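Local coordinates for diguanylate cyclase TpbB (Pseudomonas aeruginosa, PDB 4IOB), which catalyses the condensation of two GTP molecules into the bacterial second messenger cyclic di-GMP, here represented by its cytoplasmic GGDEF domain, at residues Asn98-Met103 and Leu119-Ala124. Sequence-based numbering, arbitrary orientation.
Sequences NIIASM and LTIGIA
Helix-on-sheet packing in the core of the GGDEF domain brings Ile99 and Ile100 of helix 89-102, with Met103 close behind them in the chain, over Leu119 and Ile121 of strand 119-126. The short axes run nearly antiparallel, at 169°, and approach to 8.6 Å, a spacing spanned by isoleucine and leucine side chains. Leu119 and Ile121, two apart on the strand, turn the same face to the helix, while Thr120 between them points to the other face, where its OG1 bonds to Asp36 and Gly153. On Ile99 the gamma methyl does the touching: with CG2 anti to the backbone N, it lies 3.6 Å from Leu119 CD1 and 4.0 Å from Ile121 CD1, both neighbours crossing its side chain at about a right angle. Beta-branched Ile121 suits a strand, and its CD1 serves both helix isoleucines: Ile100 runs alongside it in the opposite sense, CG1 3.7 Å from Ile121 CD1, and also rests against the carbonyl oxygen of Leu119. Met103, unbranched and bent at chi2 and chi3, lies across Leu119, though its exact placement is doubtful. Ile33 of the adjacent strand and Ile57 of helix 47-62 extend this apolar layer, and Leu119 lies close to the magnesium ligand Ser35. With no hydrogen bond between the segments, dispersion and the burial of apolar surface carry the contact.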
loop_
_atom_site.group_PDB
_atom_site.type_symbol
_atom_site.label_atom_id
_atom_site.label_comp_id
_atom_site.label_asym_id
_atom_site.label_seq_id
_atom_site.Cartn_x
_atom_site.Cartn_y
_atom_site.Cartn_z
ATOM N N ASN A 98 5.639 0.327 -9.888
ATOM C CA ASN A 98 6.337 -0.948 -9.786
ATOM C C ASN A 98 5.532 -1.988 -9.014
ATOM O O ASN A 98 5.501 -3.162 -9.383
ATOM C CB ASN A 98 7.709 -0.755 -9.137
ATOM C CG ASN A 98 8.589 0.206 -9.910
ATOM O OD1 ASN A 98 8.256 0.615 -11.023
ATOM N ND2 ASN A 98 9.723 0.574 -9.322
ATOM N N ILE A 99 4.884 -1.550 -7.940
ATOM C CA ILE A 99 4.066 -2.440 -7.125
ATOM C C ILE A 99 2.892 -2.993 -7.928
ATOM O O ILE A 99 2.577 -4.180 -7.847
ATOM C CB ILE A 99 3.529 -1.724 -5.871
ATOM C CG1 ILE A 99 4.683 -1.323 -4.952
ATOM C CG2 ILE A 99 2.544 -2.616 -5.132
ATOM C CD1 ILE A 99 4.237 -0.663 -3.665
ATOM N N ILE A 100 2.250 -2.125 -8.703
ATOM C CA ILE A 100 1.114 -2.526 -9.524
ATOM C C ILE A 100 1.556 -3.403 -10.691
ATOM O O ILE A 100 0.791 -4.235 -11.177
ATOM C CB ILE A 100 0.353 -1.303 -10.069
ATOM C CG1 ILE A 100 -0.251 -0.495 -8.919
ATOM C CG2 ILE A 100 -0.731 -1.739 -11.042
ATOM C CD1 ILE A 100 -1.001 0.740 -9.368
ATOM N N ALA A 101 2.794 -3.213 -11.131
ATOM C CA ALA A 101 3.334 -3.971 -12.253
ATOM C C ALA A 101 3.758 -5.375 -11.832
ATOM O O ALA A 101 3.840 -6.282 -12.661
ATOM C CB ALA A 101 4.505 -3.229 -12.881
ATOM N N SER A 102 4.025 -5.550 -10.542
ATOM C CA SER A 102 4.431 -6.849 -10.018
ATOM C C SER A 102 3.228 -7.771 -9.848
ATOM O O SER A 102 3.376 -8.988 -9.740
ATOM C CB SER A 102 5.160 -6.689 -8.683
ATOM O OG SER A 102 4.283 -6.212 -7.678
ATOM N N MET A 103 2.036 -7.182 -9.825
ATOM C CA MET A 103 0.804 -7.947 -9.668
ATOM C C MET A 103 0.281 -8.441 -11.011
ATOM O O MET A 103 -0.645 -9.251 -11.069
ATOM C CB MET A 103 -0.265 -7.104 -8.971
ATOM C CG MET A 103 0.012 -6.853 -7.499
ATOM S SD MET A 103 0.217 -8.391 -6.583
ATOM C CE MET A 103 -1.352 -9.190 -6.904
ATOM N N LEU A 119 -3.823 -4.205 -7.855
ATOM C CA LEU A 119 -3.629 -3.432 -6.636
ATOM C C LEU A 119 -4.033 -1.976 -6.831
ATOM O O LEU A 119 -3.540 -1.299 -7.734
ATOM C CB LEU A 119 -2.175 -3.517 -6.165
ATOM C CG LEU A 119 -1.736 -4.845 -5.543
ATOM C CD1 LEU A 119 -0.274 -4.784 -5.129
ATOM C CD2 LEU A 119 -2.618 -5.197 -4.356
ATOM N N THR A 120 -4.937 -1.502 -5.981
ATOM C CA THR A 120 -5.341 -0.104 -5.995
ATOM C C THR A 120 -4.594 0.648 -4.902
ATOM O O THR A 120 -4.660 0.278 -3.730
ATOM C CB THR A 120 -6.856 0.049 -5.779
ATOM O OG1 THR A 120 -7.561 -0.655 -6.810
ATOM C CG2 THR A 120 -7.254 1.516 -5.810
ATOM N N ILE A 121 -3.883 1.702 -5.289
ATOM C CA ILE A 121 -3.039 2.430 -4.349
ATOM C C ILE A 121 -3.417 3.903 -4.233
ATOM O O ILE A 121 -3.639 4.580 -5.236
ATOM C CB ILE A 121 -1.552 2.326 -4.737
ATOM C CG1 ILE A 121 -1.155 0.863 -4.946
ATOM C CG2 ILE A 121 -0.677 2.975 -3.675
ATOM C CD1 ILE A 121 0.272 0.678 -5.410
ATOM N N GLY A 122 -3.485 4.388 -2.997
ATOM C CA GLY A 122 -3.735 5.800 -2.728
ATOM C C GLY A 122 -2.520 6.433 -2.079
ATOM O O GLY A 122 -2.116 6.041 -0.983
ATOM N N ILE A 123 -1.936 7.418 -2.753
ATOM C CA ILE A 123 -0.675 8.002 -2.309
ATOM C C ILE A 123 -0.848 9.364 -1.642
ATOM O O ILE A 123 -1.348 10.308 -2.253
ATOM C CB ILE A 123 0.311 8.141 -3.484
ATOM C CG1 ILE A 123 0.406 6.822 -4.253
ATOM C CG2 ILE A 123 1.677 8.587 -2.983
ATOM C CD1 ILE A 123 1.245 6.907 -5.510
ATOM N N ALA A 124 -0.427 9.454 -0.384
ATOM C CA ALA A 124 -0.448 10.712 0.354
ATOM C C ALA A 124 0.979 11.186 0.608
ATOM O O ALA A 124 1.849 10.391 0.962
ATOM C CB ALA A 124 -1.197 10.548 1.665
#